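Local coordinates for protein superoxide dismutase (Clostridium difficile, PDB 3TJT) that probably catalyses the dismutation of superoxide to hydrogen peroxide and dioxygen at an iron(III) centre, at residues L11-D16 / F87-M92; S56-L61 / S154-N159; E95-S100 / N193-L198; V137-G142 / K158-I163. All coordinates share one frame; numbering follows the deposited sequence.

Contact 1: residues L11-D16 / F87-M92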
loop_
_atom_site.group_PDB
_atom_site.type_symbol
_atom_site.label_atom_id
_atom_site.label_comp_id
_atom_site.label_asym_id
_atom_site.label_seq_id
_atom_site.Cartn_x
_atom_site.Cartn_y
_atom_site.Cartn_z
ATOM N N LEU A 11 23.000 5.546 -4.159
ATOM C CA LEU A 11 22.509 4.913 -5.378
ATOM C C LEU A 11 23.702 4.488 -6.236
ATOM O O LEU A 11 24.644 5.258 -6.412
ATOM C CB LEU A 11 21.600 5.869 -6.153
ATOM C CG LEU A 11 20.702 5.212 -7.196
ATOM C CD1 LEU A 11 19.642 4.322 -6.521
ATOM C CD2 LEU A 11 20.032 6.274 -8.061
ATOM N N PRO A 12 23.679 3.249 -6.745
ATOM C CA PRO A 12 24.838 2.683 -7.459
ATOM C C PRO A 12 25.019 3.172 -8.906
ATOM O O PRO A 12 25.861 2.628 -9.623
ATOM C CB PRO A 12 24.550 1.171 -7.467
ATOM C CG PRO A 12 23.454 0.957 -6.433
ATOM C CD PRO A 12 22.655 2.229 -6.455
ATOM N N TYR A 13 24.230 4.153 -9.330
ATOM C CA TYR A 13 24.275 4.675 -10.697
ATOM C C TYR A 13 23.609 6.044 -10.654
ATOM O O TYR A 13 23.067 6.436 -9.623
ATOM C CB TYR A 13 23.539 3.740 -11.672
ATOM C CG TYR A 13 22.379 3.028 -11.007
ATOM C CD1 TYR A 13 21.164 3.676 -10.818
ATOM C CD2 TYR A 13 22.516 1.727 -10.530
ATOM C CE1 TYR A 13 20.099 3.040 -10.173
ATOM C CE2 TYR A 13 21.466 1.083 -9.883
ATOM C CZ TYR A 13 20.258 1.743 -9.710
ATOM O OH TYR A 13 19.208 1.116 -9.059
ATOM N N ALA A 14 23.648 6.776 -11.763
ATOM C CA ALA A 14 23.031 8.094 -11.809
ATOM C C ALA A 14 21.518 7.979 -11.611
ATOM O O ALA A 14 20.923 6.955 -11.952
ATOM C CB ALA A 14 23.337 8.770 -13.138
ATOM N N TYR A 15 20.895 9.034 -11.096
ATOM C CA TYR A 15 19.459 8.985 -10.825
ATOM C C TYR A 15 18.612 8.859 -12.094
ATOM O O TYR A 15 17.478 8.384 -12.032
ATOM C CB TYR A 15 19.005 10.180 -9.977
ATOM C CG TYR A 15 19.418 10.101 -8.523
ATOM C CD1 TYR A 15 18.523 9.686 -7.548
ATOM C CD2 TYR A 15 20.708 10.430 -8.128
ATOM C CE1 TYR A 15 18.893 9.623 -6.218
ATOM C CE2 TYR A 15 21.095 10.359 -6.801
ATOM C CZ TYR A 15 20.179 9.949 -5.845
ATOM O OH TYR A 15 20.556 9.883 -4.522
ATOM N N ASP A 16 19.157 9.273 -13.240
ATOM C CA ASP A 16 18.455 9.119 -14.510
ATOM C C ASP A 16 18.926 7.901 -15.319
ATOM O O ASP A 16 18.561 7.734 -16.483
ATOM C CB ASP A 16 18.565 10.408 -15.353
ATOM C CG ASP A 16 19.996 10.705 -15.800
ATOM O OD1 ASP A 16 20.925 9.979 -15.391
ATOM O OD2 ASP A 16 20.191 11.671 -16.570
ATOM N N PHE A 87 18.530 -3.611 -1.321
ATOM C CA PHE A 87 18.497 -4.752 -2.231
ATOM C C PHE A 87 17.948 -4.360 -3.604
ATOM O O PHE A 87 18.512 -4.717 -4.642
ATOM C CB PHE A 87 17.640 -5.884 -1.627
ATOM C CG PHE A 87 17.546 -7.099 -2.494
ATOM C CD1 PHE A 87 18.417 -8.165 -2.311
ATOM C CD2 PHE A 87 16.605 -7.179 -3.501
ATOM C CE1 PHE A 87 18.337 -9.282 -3.110
ATOM C CE2 PHE A 87 16.529 -8.299 -4.317
ATOM C CZ PHE A 87 17.395 -9.349 -4.122
ATOM N N PHE A 88 16.840 -3.628 -3.598
ATOM C CA PHE A 88 16.165 -3.233 -4.833
ATOM C C PHE A 88 17.048 -2.351 -5.732
ATOM O O PHE A 88 17.149 -2.587 -6.940
ATOM C CB PHE A 88 14.858 -2.512 -4.483
ATOM C CG PHE A 88 14.018 -2.144 -5.671
ATOM C CD1 PHE A 88 13.586 -3.111 -6.565
ATOM C CD2 PHE A 88 13.632 -0.822 -5.873
ATOM C CE1 PHE A 88 12.792 -2.776 -7.664
ATOM C CE2 PHE A 88 12.840 -0.475 -6.972
ATOM C CZ PHE A 88 12.414 -1.450 -7.858
ATOM N N PHE A 89 17.667 -1.328 -5.158
ATOM C CA PHE A 89 18.507 -0.464 -5.987
ATOM C C PHE A 89 19.726 -1.240 -6.497
ATOM O O PHE A 89 20.175 -1.010 -7.615
ATOM C CB PHE A 89 18.882 0.820 -5.252
ATOM C CG PHE A 89 17.681 1.662 -4.875
ATOM C CD1 PHE A 89 16.702 1.951 -5.826
ATOM C CD2 PHE A 89 17.522 2.145 -3.589
ATOM C CE1 PHE A 89 15.584 2.713 -5.489
ATOM C CE2 PHE A 89 16.409 2.919 -3.247
ATOM C CZ PHE A 89 15.441 3.196 -4.197
ATOM N N ASP A 90 20.216 -2.194 -5.702
ATOM C CA ASP A 90 21.337 -3.041 -6.144
ATOM C C ASP A 90 20.971 -4.013 -7.268
ATOM O O ASP A 90 21.838 -4.436 -8.046
ATOM C CB ASP A 90 21.929 -3.826 -4.959
ATOM C CG ASP A 90 22.901 -3.007 -4.136
ATOM O OD1 ASP A 90 23.283 -1.897 -4.566
ATOM O OD2 ASP A 90 23.284 -3.477 -3.044
ATOM N N ILE A 91 19.694 -4.370 -7.370
ATOM C CA ILE A 91 19.280 -5.401 -8.315
ATOM C C ILE A 91 18.862 -4.801 -9.667
ATOM O O ILE A 91 18.392 -5.505 -10.560
ATOM C CB ILE A 91 18.165 -6.312 -7.729
ATOM C CG1 ILE A 91 18.207 -7.704 -8.365
ATOM C CG2 ILE A 91 16.778 -5.684 -7.900
ATOM C CD1 ILE A 91 19.563 -8.391 -8.210
ATOM N N MET A 92 19.046 -3.492 -9.805
ATOM C CA MET A 92 18.809 -2.829 -11.080
ATOM C C MET A 92 20.112 -2.246 -11.615
ATOM O O MET A 92 21.038 -1.974 -10.850
ATOM C CB MET A 92 17.757 -1.725 -10.928
ATOM C CG MET A 92 16.385 -2.261 -10.457
ATOM S SD MET A 92 15.116 -0.980 -10.480
ATOM C CE MET A 92 15.597 0.023 -9.090
#

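Contact 2: residues S56-L61 / S154-N159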
loop_
_atom_site.group_PDB
_atom_site.type_symbol
_atom_site.label_atom_id
_atom_site.label_comp_id
_atom_site.label_asym_id
_atom_site.label_seq_id
_atom_site.Cartn_x
_atom_site.Cartn_y
_atom_site.Cartn_z
ATOM N N SER A 56 23.405 -7.044 11.940
ATOM C CA SER A 56 23.192 -6.701 10.538
ATOM C C SER A 56 21.684 -6.562 10.303
ATOM O O SER A 56 20.887 -7.017 11.125
ATOM C CB SER A 56 23.741 -7.797 9.640
ATOM O OG SER A 56 23.002 -8.994 9.806
ATOM N N LEU A 57 21.290 -5.943 9.193
ATOM C CA LEU A 57 19.869 -5.862 8.862
ATOM C C LEU A 57 19.282 -7.269 8.751
ATOM O O LEU A 57 18.156 -7.521 9.195
ATOM C CB LEU A 57 19.636 -5.081 7.555
ATOM C CG LEU A 57 19.898 -3.571 7.556
ATOM C CD1 LEU A 57 19.763 -2.988 6.138
ATOM C CD2 LEU A 57 18.954 -2.850 8.509
ATOM N N CYS A 58 20.043 -8.189 8.162
ATOM C CA CYS A 58 19.577 -9.560 8.033
ATOM C C CYS A 58 19.324 -10.197 9.393
ATOM O O CYS A 58 18.317 -10.877 9.579
ATOM C CB CYS A 58 20.550 -10.415 7.220
ATOM S SG CYS A 58 20.242 -10.318 5.434
ATOM N N GLU A 59 20.232 -9.970 10.336
ATOM C CA GLU A 59 20.056 -10.512 11.681
ATOM C C GLU A 59 18.803 -9.952 12.350
ATOM O O GLU A 59 18.057 -10.682 13.010
ATOM C CB GLU A 59 21.295 -10.251 12.542
ATOM C CG GLU A 59 22.451 -11.163 12.162
ATOM C CD GLU A 59 23.758 -10.798 12.847
ATOM O OE1 GLU A 59 23.972 -9.615 13.176
ATOM O OE2 GLU A 59 24.585 -11.713 13.042
ATOM N N LEU A 60 18.573 -8.657 12.186
ATOM C CA LEU A 60 17.339 -8.059 12.688
ATOM C C LEU A 60 16.117 -8.747 12.075
ATOM O O LEU A 60 15.183 -9.140 12.788
ATOM C CB LEU A 60 17.315 -6.552 12.422
ATOM C CG LEU A 60 18.296 -5.691 13.227
ATOM C CD1 LEU A 60 18.291 -4.253 12.723
ATOM C CD2 LEU A 60 17.982 -5.715 14.722
ATOM N N LEU A 61 16.126 -8.918 10.759
ATOM C CA LEU A 61 14.990 -9.526 10.078
ATOM C C LEU A 61 14.797 -11.003 10.422
ATOM O O LEU A 61 13.691 -11.525 10.325
ATOM C CB LEU A 61 15.111 -9.336 8.564
ATOM C CG LEU A 61 15.033 -7.868 8.136
ATOM C CD1 LEU A 61 15.203 -7.762 6.631
ATOM C CD2 LEU A 61 13.703 -7.263 8.578
ATOM N N SER A 154 9.896 -9.310 4.562
ATOM C CA SER A 154 10.972 -9.822 3.719
ATOM C C SER A 154 11.035 -11.335 3.758
ATOM O O SER A 154 10.804 -11.924 4.808
ATOM C CB SER A 154 12.311 -9.284 4.227
ATOM O OG SER A 154 13.398 -9.985 3.638
ATOM N N PRO A 155 11.376 -11.967 2.618
ATOM C CA PRO A 155 11.570 -13.424 2.574
ATOM C C PRO A 155 12.654 -13.886 3.552
ATOM O O PRO A 155 12.631 -15.039 3.982
ATOM C CB PRO A 155 12.055 -13.684 1.146
ATOM C CG PRO A 155 11.669 -12.481 0.360
ATOM C CD PRO A 155 11.582 -11.327 1.306
ATOM N N VAL A 156 13.590 -13.001 3.869
ATOM C CA VAL A 156 14.687 -13.308 4.789
ATOM C C VAL A 156 14.141 -13.800 6.130
ATOM O O VAL A 156 14.736 -14.672 6.783
ATOM C CB VAL A 156 15.591 -12.074 4.989
ATOM C CG1 VAL A 156 16.527 -12.256 6.176
ATOM C CG2 VAL A 156 16.365 -11.782 3.697
ATOM N N SER A 157 12.991 -13.258 6.520
ATOM C CA SER A 157 12.353 -13.618 7.783
ATOM C C SER A 157 11.758 -15.023 7.752
ATOM O O SER A 157 11.386 -15.569 8.792
ATOM C CB SER A 157 11.277 -12.592 8.143
ATOM O OG SER A 157 11.856 -11.304 8.319
ATOM N N LYS A 158 11.662 -15.600 6.562
ATOM C CA LYS A 158 11.150 -16.954 6.402
ATOM C C LYS A 158 12.244 -17.900 5.908
ATOM O O LYS A 158 11.953 -18.946 5.335
ATOM C CB LYS A 158 9.952 -16.962 5.447
ATOM C CG LYS A 158 8.725 -16.276 6.035
ATOM C CD LYS A 158 7.556 -16.250 5.067
ATOM C CE LYS A 158 6.253 -15.966 5.814
ATOM N NZ LYS A 158 5.086 -15.889 4.894
ATOM N N ASN A 159 13.495 -17.517 6.144
ATOM C CA ASN A 159 14.658 -18.314 5.751
ATOM C C ASN A 159 14.741 -18.565 4.254
ATOM O O ASN A 159 15.283 -19.580 3.812
ATOM C CB ASN A 159 14.691 -19.641 6.511
ATOM C CG ASN A 159 14.759 -19.442 8.010
ATOM O OD1 ASN A 159 14.058 -20.111 8.770
ATOM N ND2 ASN A 159 15.589 -18.499 8.443
#

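Contact 3: residues E95-S100 / N193-L198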
loop_
_atom_site.group_PDB
_atom_site.type_symbol
_atom_site.label_atom_id
_atom_site.label_comp_id
_atom_site.label_asym_id
_atom_site.label_seq_id
_atom_site.Cartn_x
_atom_site.Cartn_y
_atom_site.Cartn_z
ATOM N N GLU A 95 23.328 -1.115 -17.195
ATOM C CA GLU A 95 24.081 -2.021 -18.069
ATOM C C GLU A 95 23.208 -3.152 -18.608
ATOM O O GLU A 95 22.228 -3.548 -17.979
ATOM C CB GLU A 95 25.286 -2.600 -17.324
ATOM C CG GLU A 95 26.167 -1.543 -16.658
ATOM C CD GLU A 95 26.611 -0.436 -17.613
ATOM O OE1 GLU A 95 26.903 -0.731 -18.792
ATOM O OE2 GLU A 95 26.673 0.736 -17.182
ATOM N N LYS A 96 23.554 -3.679 -19.778
ATOM C CA LYS A 96 22.828 -4.816 -20.321
ATOM C C LYS A 96 23.342 -6.115 -19.700
ATOM O O LYS A 96 24.549 -6.368 -19.693
ATOM C CB LYS A 96 22.926 -4.857 -21.861
ATOM C CG LYS A 96 22.298 -3.638 -22.542
ATOM C CD LYS A 96 22.219 -3.803 -24.050
ATOM C CE LYS A 96 20.926 -4.477 -24.497
ATOM N NZ LYS A 96 19.743 -3.570 -24.368
ATOM N N THR A 97 22.430 -6.922 -19.159
ATOM C CA THR A 97 22.804 -8.180 -18.517
ATOM C C THR A 97 21.803 -9.267 -18.887
ATOM O O THR A 97 20.664 -8.966 -19.219
ATOM C CB THR A 97 22.803 -8.054 -16.973
ATOM O OG1 THR A 97 21.452 -7.907 -16.510
ATOM C CG2 THR A 97 23.638 -6.874 -16.520
ATOM N N ILE A 98 22.226 -10.530 -18.834
ATOM C CA ILE A 98 21.315 -11.644 -19.076
ATOM C C ILE A 98 21.617 -12.747 -18.073
ATOM O O ILE A 98 22.691 -12.755 -17.475
ATOM C CB ILE A 98 21.434 -12.206 -20.518
ATOM C CG1 ILE A 98 22.803 -12.855 -20.744
ATOM C CG2 ILE A 98 21.162 -11.109 -21.569
ATOM C CD1 ILE A 98 22.919 -13.539 -22.092
ATOM N N PRO A 99 20.659 -13.661 -17.861
ATOM C CA PRO A 99 20.922 -14.768 -16.936
ATOM C C PRO A 99 22.100 -15.610 -17.421
ATOM O O PRO A 99 22.251 -15.795 -18.626
ATOM C CB PRO A 99 19.638 -15.600 -17.007
ATOM C CG PRO A 99 18.565 -14.624 -17.408
ATOM C CD PRO A 99 19.268 -13.653 -18.352
ATOM N N SER A 100 22.906 -16.116 -16.495
ATOM C CA SER A 100 24.018 -16.991 -16.862
ATOM C C SER A 100 24.363 -17.979 -15.754
ATOM O O SER A 100 23.841 -17.890 -14.641
ATOM C CB SER A 100 25.251 -16.162 -17.232
ATOM O OG SER A 100 25.809 -15.504 -16.112
ATOM N N ASN A 193 19.343 -6.480 -12.937
ATOM C CA ASN A 193 20.772 -6.788 -12.971
ATOM C C ASN A 193 20.997 -8.285 -12.754
ATOM O O ASN A 193 21.110 -8.754 -11.620
ATOM C CB ASN A 193 21.528 -5.974 -11.913
ATOM C CG ASN A 193 23.037 -6.222 -11.942
ATOM O OD1 ASN A 193 23.523 -7.074 -12.681
ATOM N ND2 ASN A 193 23.774 -5.483 -11.126
ATOM N N TRP A 194 21.064 -9.030 -13.850
ATOM C CA TRP A 194 21.189 -10.484 -13.769
ATOM C C TRP A 194 22.538 -10.930 -13.217
ATOM O O TRP A 194 22.640 -12.010 -12.633
ATOM C CB TRP A 194 20.873 -11.148 -15.118
ATOM C CG TRP A 194 19.407 -11.107 -15.391
ATOM C CD1 TRP A 194 18.756 -10.325 -16.303
ATOM C CD2 TRP A 194 18.394 -11.837 -14.687
ATOM N NE1 TRP A 194 17.394 -10.539 -16.220
ATOM C CE2 TRP A 194 17.149 -11.467 -15.240
ATOM C CE3 TRP A 194 18.422 -12.779 -13.651
ATOM C CZ2 TRP A 194 15.938 -12.000 -14.785
ATOM C CZ3 TRP A 194 17.221 -13.313 -13.204
ATOM C CH2 TRP A 194 15.996 -12.923 -13.772
ATOM N N ASN A 195 23.570 -10.109 -13.389
ATOM C CA ASN A 195 24.865 -10.426 -12.782
ATOM C C ASN A 195 24.803 -10.321 -11.261
ATOM O O ASN A 195 25.369 -11.153 -10.547
ATOM C CB ASN A 195 25.973 -9.535 -13.344
ATOM C CG ASN A 195 26.121 -9.685 -14.852
ATOM O OD1 ASN A 195 25.776 -10.721 -15.416
ATOM N ND2 ASN A 195 26.620 -8.643 -15.509
ATOM N N GLY A 196 24.100 -9.306 -10.772
ATOM C CA GLY A 196 23.876 -9.163 -9.342
ATOM C C GLY A 196 23.023 -10.311 -8.825
ATOM O O GLY A 196 23.288 -10.860 -7.749
ATOM N N ALA A 197 22.004 -10.683 -9.595
ATOM C CA ALA A 197 21.153 -11.812 -9.238
ATOM C C ALA A 197 21.984 -13.092 -9.118
ATOM O O ALA A 197 21.798 -13.882 -8.189
ATOM C CB ALA A 197 20.044 -11.994 -10.254
ATOM N N LEU A 198 22.900 -13.292 -10.061
ATOM C CA LEU A 198 23.781 -14.460 -10.022
ATOM C C LEU A 198 24.623 -14.464 -8.749
ATOM O O LEU A 198 24.798 -15.508 -8.113
ATOM C CB LEU A 198 24.690 -14.491 -11.259
ATOM C CG LEU A 198 25.731 -15.620 -11.302
ATOM C CD1 LEU A 198 25.059 -16.976 -11.289
ATOM C CD2 LEU A 198 26.597 -15.476 -12.541
HETATM O O HOH W 1 24.513 -13.182 -15.532
HETATM O O HOH W 2 22.581 -14.503 -13.990
#

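Contact 4: residues V137-G142 / K158-I163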
loop_
_atom_site.group_PDB
_atom_site.type_symbol
_atom_site.label_atom_id
_atom_site.label_comp_id
_atom_site.label_asym_id
_atom_site.label_seq_id
_atom_site.Cartn_x
_atom_site.Cartn_y
_atom_site.Cartn_z
ATOM N N VAL A 137 13.014 -16.235 -4.992
ATOM C CA VAL A 137 13.746 -16.616 -3.795
ATOM C C VAL A 137 14.320 -18.024 -3.931
ATOM O O VAL A 137 13.864 -18.807 -4.756
ATOM C CB VAL A 137 12.862 -16.565 -2.532
ATOM C CG1 VAL A 137 12.363 -15.137 -2.268
ATOM C CG2 VAL A 137 11.701 -17.546 -2.652
ATOM N N ALA A 138 15.326 -18.318 -3.115
ATOM C CA ALA A 138 15.917 -19.654 -3.089
ATOM C C ALA A 138 15.927 -20.203 -1.670
ATOM O O ALA A 138 16.166 -19.468 -0.704
ATOM C CB ALA A 138 17.331 -19.615 -3.631
ATOM N N THR A 139 15.663 -21.497 -1.544
ATOM C CA THR A 139 15.904 -22.178 -0.281
ATOM C C THR A 139 17.409 -22.345 -0.087
ATOM O O THR A 139 18.199 -22.066 -0.987
ATOM C CB THR A 139 15.243 -23.562 -0.263
ATOM O OG1 THR A 139 15.789 -24.357 -1.321
ATOM C CG2 THR A 139 13.746 -23.438 -0.456
ATOM N N LYS A 140 17.809 -22.807 1.091
ATOM C CA LYS A 140 19.223 -22.994 1.380
ATOM C C LYS A 140 19.890 -23.935 0.382
ATOM O O LYS A 140 21.086 -23.826 0.132
ATOM C CB LYS A 140 19.422 -23.496 2.814
ATOM C CG LYS A 140 19.148 -22.437 3.873
ATOM C CD LYS A 140 19.240 -23.014 5.283
ATOM C CE LYS A 140 19.142 -21.919 6.342
ATOM N NZ LYS A 140 17.908 -21.090 6.198
ATOM N N ASP A 141 19.111 -24.836 -0.206
ATOM C CA ASP A 141 19.653 -25.818 -1.142
ATOM C C ASP A 141 19.605 -25.361 -2.605
ATOM O O ASP A 141 19.990 -26.108 -3.508
ATOM C CB ASP A 141 18.952 -27.172 -0.977
ATOM C CG ASP A 141 17.618 -27.239 -1.699
ATOM O OD1 ASP A 141 16.608 -26.740 -1.156
ATOM O OD2 ASP A 141 17.574 -27.807 -2.813
ATOM N N GLY A 142 19.124 -24.139 -2.835
ATOM C CA GLY A 142 19.168 -23.541 -4.159
ATOM C C GLY A 142 17.932 -23.728 -5.022
ATOM O O GLY A 142 17.939 -23.381 -6.204
ATOM N N LYS A 158 11.662 -15.600 6.562
ATOM C CA LYS A 158 11.150 -16.954 6.402
ATOM C C LYS A 158 12.244 -17.900 5.908
ATOM O O LYS A 158 11.953 -18.946 5.335
ATOM C CB LYS A 158 9.952 -16.962 5.447
ATOM C CG LYS A 158 8.725 -16.276 6.035
ATOM C CD LYS A 158 7.556 -16.250 5.067
ATOM C CE LYS A 158 6.253 -15.966 5.814
ATOM N NZ LYS A 158 5.086 -15.889 4.894
ATOM N N ASN A 159 13.495 -17.517 6.144
ATOM C CA ASN A 159 14.658 -18.314 5.751
ATOM C C ASN A 159 14.741 -18.565 4.254
ATOM O O ASN A 159 15.283 -19.580 3.812
ATOM C CB ASN A 159 14.691 -19.641 6.511
ATOM C CG ASN A 159 14.759 -19.442 8.010
ATOM O OD1 ASN A 159 14.058 -20.111 8.770
ATOM N ND2 ASN A 159 15.589 -18.499 8.443
ATOM N N LEU A 160 14.192 -17.638 3.476
ATOM C CA LEU A 160 14.311 -17.690 2.024
ATOM C C LEU A 160 15.233 -16.560 1.574
ATOM O O LEU A 160 15.205 -15.467 2.132
ATOM C CB LEU A 160 12.937 -17.568 1.366
ATOM C CG LEU A 160 11.972 -18.728 1.639
ATOM C CD1 LEU A 160 10.543 -18.380 1.245
ATOM C CD2 LEU A 160 12.443 -19.998 0.931
ATOM N N THR A 161 16.063 -16.827 0.574
ATOM C CA THR A 161 17.070 -15.854 0.161
ATOM C C THR A 161 16.622 -15.159 -1.115
ATOM O O THR A 161 16.400 -15.815 -2.127
ATOM C CB THR A 161 18.419 -16.549 -0.091
ATOM O OG1 THR A 161 18.876 -17.143 1.132
ATOM C CG2 THR A 161 19.458 -15.549 -0.579
ATOM N N PRO A 162 16.484 -13.822 -1.069
ATOM C CA PRO A 162 16.027 -13.079 -2.251
ATOM C C PRO A 162 17.091 -13.085 -3.342
ATOM O O PRO A 162 18.261 -12.823 -3.062
ATOM C CB PRO A 162 15.837 -11.647 -1.731
ATOM C CG PRO A 162 15.908 -11.726 -0.255
ATOM C CD PRO A 162 16.704 -12.947 0.091
ATOM N N ILE A 163 16.670 -13.368 -4.568
ATOM C CA ILE A 163 17.557 -13.403 -5.725
ATOM C C ILE A 163 17.310 -12.163 -6.595
ATOM O O ILE A 163 18.234 -11.409 -6.885
ATOM C CB ILE A 163 17.345 -14.686 -6.537
ATOM C CG1 ILE A 163 17.543 -15.915 -5.633
ATOM C CG2 ILE A 163 18.303 -14.737 -7.744
ATOM C CD1 ILE A 163 18.883 -15.933 -4.907
HETATM O O HOH W 3 17.784 -19.538 1.820
HETATM O O HOH W 4 15.531 -22.483 3.131
#

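Contact 1: residues L11-D16 / F87-M92
Tyr13 lays the hydroxyl end of its ring against Phe89 and Met92 at the end of helix 72-90, the second arm of the alpha-hairpin domain of iron/manganese superoxide dismutases. Its OH donates to Phe89 O at 2.7 Å, in the carbonyl plane and on a lone pair, with a C=O...donor angle of 120°. Phe89 O also receives a weak bond from Met92 N, so the phenol is the stronger of these two donors. The same ring brings CE2 to 3.2 Å from Met92 O, while Met92 CB and CE both pack against the hydroxyl from one side. Pro12 CD covers one face of the Tyr13 ring, offset toward its rim, and Pro12 CG abuts Asp90 OD1; the carboxylate itself is paired through OD2 with Lys9.

Next to this bond, Leu11 crosses Phe89 at about a right angle. Its CG stands anti to the backbone N (chi1 -162°), which brings CD1 to an off-centre CH-pi contact, 4.1 Å from the Phe89 ring centroid. Phe89 also meets the iron ligand His30 edge-to-face, so the N-terminal loop packs on a second-shell residue of the metal site. The nearest ring atom to Leu11 CD1 is Phe89 CG, at 3.7 Å.

Contact 2: residues S56-L61 / S154-N159
The short helix 57-62 faces a single 3-10 turn, 155-157, in the loop that leads to strand 161-167; the backbones come closest at Leu61 and Ser157, whose CA atoms are 5.4 Å apart. Side chains at the start of each element hold its backbone. Ser56 and Glu59 form a capping box: Glu59 N donates to Ser56 OG at 3.0 Å and Ser56 N to Glu59 OE1, which is met on its anti side. Ser154 opens the other turn as an ST turn, its OG accepting from Val156 N at 3.0 Å.

Across the contact, Ser157 OG donates to Leu61 O at 2.7 Å, approaching with a C=O...donor angle of 129° and tilted 33° from the carbonyl plane. The hydroxyl is placed there by a chi1 of -62°, beside the backbone N of Ser157. Around this bond the packing is largely apolar. Val156 points CG1 at the helix, 4.0 Å from Leu61 CB, and the same methyl lies 4.3 Å from Cys58 SG. Leu61 CD1 extends past it to the CB and OG of Ser154.

Tyr83 of helix 72-90 touches Cys58, Leu61 and Val156, and so lies against both segments. The arrangement joins the alpha-hairpin domain to the C-terminal alpha/beta domain of the iron/manganese superoxide dismutase fold.

Contact 3: residues E95-S100 / N193-L198
The indole of Trp194 carries the pyrrolidine ring of Pro99 over one face. Pro99 CG sits 3.9 Å above the plane, while CD lies over the five-membered ring, 4.0 Å from its centroid and 12° off the normal, a well-centred CH-pi contact. Ile98 C and Thr97 OG1 approach the indole obliquely, and Ile98 O comes to 3.4 Å from Trp194 CB.

Thr97 supplies the direct polar link. Its OG1 accepts from Trp194 N at 2.9 Å with a nearly straight N-H...O angle of 164°, satisfying an amide of the first helical turn. With chi1 at 69°, OG1 lies between the backbone N and the carbonyl carbon, and CG2 is left to rest against Asn195 ND2 and Asn193 OD1. That OD1 is itself the N-cap acceptor, receiving Gly196 N at 3.0 Å from well above the amide plane.

Two waters extend the seam toward Ser100. One donates to Ile98 O and Asn195 OD1 and accepts from Ser100 OG at 2.7 Å; the other accepts from Ser100 N and donates to Trp194 O at 2.8 Å. Beyond them Leu198 CD2 packs on Ser100 OG.

The extended segment 95-100 thus covers the start of helix 194-202, in the C-terminal domain. Trp194 also touches Leu103 of helix 101-111, Phe117 of helix 114-127 and Ile164 of strand 161-167, while Pro99 rests on Phe114.

Contact 4: residues V137-G142 / K158-I163
Ala138 and Thr161 are paired through both of their backbone N-H and C=O groups, an antiparallel hydrogen-bonded pair in the three-stranded sheet of the C-terminal alpha/beta domain. Thr161 N donates to Ala138 O at 2.9 Å, in the carbonyl plane and nearly straight at 170°; Ala138 N returns the bond to Thr161 O, also at 2.9 Å but more bent. Thr161 O additionally receives a CA-H...O contact from Val137.

Ala138 O has a second donor, a water that also donates to Asn159 O and accepts from Thr161 OG1 at 2.7 Å. A second water accepts from Lys140 N and donates to Asn159 O at 3.0 Å, carrying the link on where the strands part. Thr139 to Gly142 form a type I turn closed by Gly142 N to Thr139 O, inside which Thr139 OG1 donates to Asp141 OD1 from above the carboxylate plane.

Val137 and Leu160 meet CB to CB, and the methyls Thr139 CG2 and Leu160 CD2 lie side by side. Ile163 CD1 approaches Ala138 CB next to Tyr201 of helix 194-202. Beyond the paired residues, Lys140 bends at chi4 (55°), bringing NZ to 3.5 Å from Asn159 CB.

Overall arrangement
From the N terminus, contact 1 closes first, folding the loop before helix 24-46 onto the end of helix 72-90 within the alpha-hairpin domain. Contact 2 opens inside that loop and closes beyond it at 154-159, so the two cross; it joins helix 57-62 to the C-terminal domain. Contact 3 follows contact 1 in series, also crosses contact 2, and encloses contact 4, the pairing of strands 132-138 and 161-167. Contacts 2 and 4 end on shared residues, Lys158 and Asn159. Ile91 O probably accepts from Asn193 N, linking contacts 1 and 3, while Phe87 and Ile91 pack on Pro162 and Ile163, tying helix 72-90 to the sheet.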